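Local structure of dehydrogenase (Chromobacterium violaceum, 3Q2I) at residues A217-V228 / S239-Y247. The protein probably oxidises the sugar of UDP-N-acetylglucosaminuronic acid with NAD as cofactor, a step toward 2,3-diacetamido-2,3-dideoxy-D-mannuronic acid. Residues are numbered along the deposited sequence; the frame is centred on the assembly and turned at random. Where two conformers were deposited one is given.
Sequences ARNIEVEDTGTV and SMNVTMLTY
Leu245 wedges its forked tip between the Arg218 and Asp224 side chains and shows how side chains carry on the contact of a beta hairpin past the last paired residues. In the conformer given here, CD2 sits 3.6 Å above the centre of the Arg218 guanidinium, whose NE is bonded to Arg167 O, while CD1 lies against Ala217 CB and Thr225 OG1. Asp224, its CG lodged between backbone N and carbonyl carbon (chi1 60°), lies across the leucine at about a right angle; its OD2 takes the amides of Ala217 and Arg218, the latter at 2.9 Å and nearly straight (176°). The Met244 amide reaches Asp224 O at 2.8 Å. Thr243 OG1 accepts from Leu245 N in an ST turn and lies 3.0 Å from Thr225 OG1. In the antiparallel strands Gly226-Val242 and Val228-Met240 are hydrogen-bonded pairs, Thr225-Thr243 and Thr227-Asn241 non-hydrogen-bonded ones. Thr227 OG1 donates 2.7 Å to Asn241 OD1, in the carbonyl plane; Asn241 chi1 of -59° sets its amide beside its own backbone N. On the other face Val228 CG1 presses tightly on Met240 CB, and Phe188 of helix 187-191 packs against both. Strands 206-214 and 156-164 flank the hairpin, whose Thr227 and Asn241 face meets a second subunit.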
loop_
_atom_site.group_PDB
_atom_site.type_symbol
_atom_site.label_atom_id
_atom_site.label_comp_id
_atom_site.label_asym_id
_atom_site.label_seq_id
_atom_site.Cartn_x
_atom_site.Cartn_y
_atom_site.Cartn_z
ATOM N N ALA A 217 24.299 -8.104 -17.562
ATOM C CA ALA A 217 25.402 -8.901 -18.154
ATOM C C ALA A 217 26.593 -9.049 -17.248
ATOM O O ALA A 217 27.251 -10.082 -17.275
ATOM C CB ALA A 217 25.870 -8.328 -19.447
ATOM N N ARG A 218 26.953 -8.032 -16.478
ATOM C CA ARG A 218 28.193 -8.151 -15.706
ATOM C C ARG A 218 28.037 -8.996 -14.453
ATOM O O ARG A 218 26.932 -9.162 -13.934
ATOM C CB ARG A 218 28.734 -6.764 -15.367
ATOM C CG ARG A 218 29.035 -5.986 -16.617
ATOM C CD ARG A 218 30.312 -6.512 -17.344
ATOM N NE ARG A 218 30.422 -5.792 -18.602
ATOM C CZ ARG A 218 29.989 -6.236 -19.779
ATOM N NH1 ARG A 218 29.496 -7.474 -19.871
ATOM N NH2 ARG A 218 30.134 -5.482 -20.863
ATOM N N ASN A 219 29.144 -9.572 -13.992
ATOM C CA ASN A 219 29.158 -10.356 -12.781
ATOM C C ASN A 219 29.550 -9.486 -11.590
ATOM O O ASN A 219 30.705 -9.450 -11.140
ATOM C CB ASN A 219 30.110 -11.551 -12.964
ATOM C CG ASN A 219 29.553 -12.558 -13.960
ATOM O OD1 ASN A 219 28.381 -12.935 -13.876
ATOM N ND2 ASN A 219 30.389 -13.000 -14.908
ATOM N N ILE A 220 28.560 -8.728 -11.117
ATOM C CA ILE A 220 28.703 -7.733 -10.068
ATOM C C ILE A 220 27.327 -7.672 -9.394
ATOM O O ILE A 220 26.384 -8.161 -9.965
ATOM C CB ILE A 220 29.008 -6.342 -10.624
ATOM C CG1 ILE A 220 27.955 -5.907 -11.665
ATOM C CG2 ILE A 220 30.394 -6.325 -11.283
ATOM C CD1 ILE A 220 28.281 -4.594 -12.340
ATOM N N GLU A 221 27.256 -7.052 -8.240
ATOM C CA GLU A 221 25.948 -7.003 -7.574
ATOM C C GLU A 221 25.210 -5.696 -7.840
ATOM O O GLU A 221 23.991 -5.692 -7.735
ATOM C CB GLU A 221 26.122 -7.296 -6.098
ATOM C CG GLU A 221 26.666 -6.078 -5.399
ATOM C CD GLU A 221 26.692 -6.278 -3.903
ATOM O OE1 GLU A 221 27.574 -5.646 -3.266
ATOM O OE2 GLU A 221 25.814 -7.057 -3.404
ATOM N N VAL A 222 25.908 -4.645 -8.276
ATOM C CA VAL A 222 25.294 -3.380 -8.666
ATOM C C VAL A 222 24.774 -3.349 -10.112
ATOM O O VAL A 222 25.029 -4.270 -10.902
ATOM C CB VAL A 222 26.276 -2.175 -8.459
ATOM C CG1 VAL A 222 26.773 -2.146 -6.991
ATOM C CG2 VAL A 222 27.433 -2.254 -9.486
ATOM N N GLU A 223 23.963 -2.360 -10.471
ATOM C CA GLU A 223 23.416 -2.282 -11.816
ATOM C C GLU A 223 24.448 -1.962 -12.868
ATOM O O GLU A 223 25.328 -1.103 -12.638
ATOM C CB GLU A 223 22.204 -1.331 -11.892
ATOM C CG GLU A 223 22.530 0.198 -11.950
ATOM C CD GLU A 223 23.011 0.859 -10.679
ATOM O OE1 GLU A 223 23.031 0.244 -9.598
ATOM O OE2 GLU A 223 23.380 2.067 -10.719
ATOM N N ASP A 224 24.335 -2.637 -14.006
ATOM C CA ASP A 224 25.011 -2.195 -15.209
ATOM C C ASP A 224 24.164 -1.398 -16.165
ATOM O O ASP A 224 24.676 -0.868 -17.168
ATOM C CB ASP A 224 25.767 -3.357 -15.923
ATOM C CG ASP A 224 24.835 -4.492 -16.344
ATOM O OD1 ASP A 224 23.622 -4.239 -16.593
ATOM O OD2 ASP A 224 25.348 -5.625 -16.445
ATOM N N THR A 225 22.848 -1.303 -15.862
ATOM C CA THR A 225 21.871 -0.715 -16.779
ATOM C C THR A 225 20.741 -0.118 -15.938
ATOM O O THR A 225 20.336 -0.717 -14.965
ATOM C CB THR A 225 21.265 -1.824 -17.690
ATOM O OG1 THR A 225 22.337 -2.447 -18.435
ATOM C CG2 THR A 225 20.230 -1.273 -18.680
ATOM N N GLY A 226 20.204 1.027 -16.347
ATOM C CA GLY A 226 19.099 1.607 -15.564
ATOM C C GLY A 226 18.389 2.685 -16.326
ATOM O O GLY A 226 18.936 3.299 -17.236
ATOM N N THR A 227 17.175 3.007 -15.890
ATOM C CA THR A 227 16.438 4.115 -16.436
ATOM C C THR A 227 15.642 4.764 -15.301
ATOM O O THR A 227 15.225 4.066 -14.371
ATOM C CB THR A 227 15.532 3.684 -17.615
ATOM O OG1 THR A 227 14.983 4.852 -18.223
ATOM C CG2 THR A 227 14.405 2.671 -17.227
ATOM N N VAL A 228 15.579 6.086 -15.327
ATOM C CA VAL A 228 14.830 6.775 -14.270
ATOM C C VAL A 228 13.918 7.798 -14.908
ATOM O O VAL A 228 14.407 8.592 -15.714
ATOM C CB VAL A 228 15.752 7.420 -13.244
ATOM C CG1 VAL A 228 16.761 8.373 -13.873
ATOM C CG2 VAL A 228 14.932 8.059 -12.126
ATOM N N SER A 239 13.708 11.892 -18.401
ATOM C CA SER A 239 14.281 10.580 -18.085
ATOM C C SER A 239 15.798 10.619 -18.192
ATOM O O SER A 239 16.353 11.438 -18.943
ATOM C CB SER A 239 13.769 9.546 -19.093
ATOM O OG SER A 239 14.082 9.890 -20.429
ATOM N N MET A 240 16.454 9.755 -17.434
ATOM C CA MET A 240 17.870 9.476 -17.620
ATOM C C MET A 240 18.071 7.988 -17.831
ATOM O O MET A 240 17.510 7.172 -17.087
ATOM C CB MET A 240 18.635 9.902 -16.359
ATOM C CG MET A 240 20.113 9.652 -16.612
ATOM S SD MET A 240 21.095 10.387 -15.273
ATOM C CE MET A 240 22.666 9.636 -15.594
ATOM N N ASN A 241 18.799 7.649 -18.902
ATOM C CA ASN A 241 18.976 6.249 -19.313
ATOM C C ASN A 241 20.464 5.978 -19.283
ATOM O O ASN A 241 21.259 6.819 -19.777
ATOM C CB ASN A 241 18.556 6.093 -20.773
ATOM C CG ASN A 241 17.136 6.479 -20.992
ATOM O OD1 ASN A 241 16.237 5.955 -20.338
ATOM N ND2 ASN A 241 16.905 7.434 -21.883
ATOM N N VAL A 242 20.883 4.893 -18.647
ATOM C CA VAL A 242 22.301 4.585 -18.577
ATOM C C VAL A 242 22.550 3.105 -18.869
ATOM O O VAL A 242 21.815 2.237 -18.374
ATOM C CB VAL A 242 22.866 5.032 -17.221
ATOM C CG1 VAL A 242 22.586 6.517 -17.017
ATOM C CG2 VAL A 242 22.224 4.274 -16.043
ATOM N N THR A 243 23.611 2.773 -19.622
ATOM C CA THR A 243 24.072 1.393 -19.579
ATOM C C THR A 243 25.572 1.394 -19.748
ATOM O O THR A 243 26.084 2.321 -20.378
ATOM C CB THR A 243 23.451 0.471 -20.652
ATOM O OG1 THR A 243 23.895 -0.888 -20.457
ATOM C CG2 THR A 243 23.700 1.040 -22.067
ATOM N N MET A 244 26.233 0.432 -19.118
ATOM C CA MET A 244 27.688 0.187 -19.315
ATOM C C MET A 244 27.880 -0.975 -20.289
ATOM O O MET A 244 28.992 -1.524 -20.394
ATOM C CB MET A 244 28.382 -0.080 -17.973
ATOM C CG MET A 244 28.387 1.102 -17.029
ATOM S SD MET A 244 29.077 2.624 -17.715
ATOM C CE MET A 244 27.712 3.779 -17.655
ATOM N N LEU A 245 26.833 -1.367 -20.999
ATOM C CA LEU A 245 26.917 -2.594 -21.811
ATOM C C LEU A 245 26.901 -2.244 -23.294
ATOM O O LEU A 245 26.572 -3.111 -24.109
ATOM C CB LEU A 245 25.690 -3.496 -21.561
ATOM C CG LEU A 245 25.533 -3.897 -20.099
ATOM C CD1 LEU A 245 24.332 -4.830 -19.958
ATOM C CD2 LEU A 245 26.821 -4.493 -19.519
ATOM N N THR A 246 27.300 -1.030 -23.666
ATOM C CA THR A 246 27.106 -0.579 -25.045
ATOM C C THR A 246 28.105 -1.273 -25.998
ATOM O O THR A 246 29.307 -1.398 -25.694
ATOM C CB THR A 246 27.348 0.918 -25.151
ATOM O OG1 THR A 246 26.502 1.611 -24.194
ATOM C CG2 THR A 246 27.016 1.392 -26.555
ATOM N N TYR A 247 27.569 -1.722 -27.125
ATOM C CA TYR A 247 28.398 -2.376 -28.165
ATOM C C TYR A 247 28.907 -1.360 -29.145
ATOM O O TYR A 247 28.125 -0.649 -29.753
ATOM C CB TYR A 247 27.587 -3.426 -28.941
ATOM C CG TYR A 247 28.423 -3.991 -30.081
ATOM C CD1 TYR A 247 29.392 -4.941 -29.826
ATOM C CD2 TYR A 247 28.281 -3.484 -31.352
ATOM C CE1 TYR A 247 30.211 -5.409 -30.845
ATOM C CE2 TYR A 247 29.078 -3.960 -32.384
ATOM C CZ TYR A 247 30.024 -4.889 -32.108
ATOM O OH TYR A 247 30.819 -5.313 -33.165
#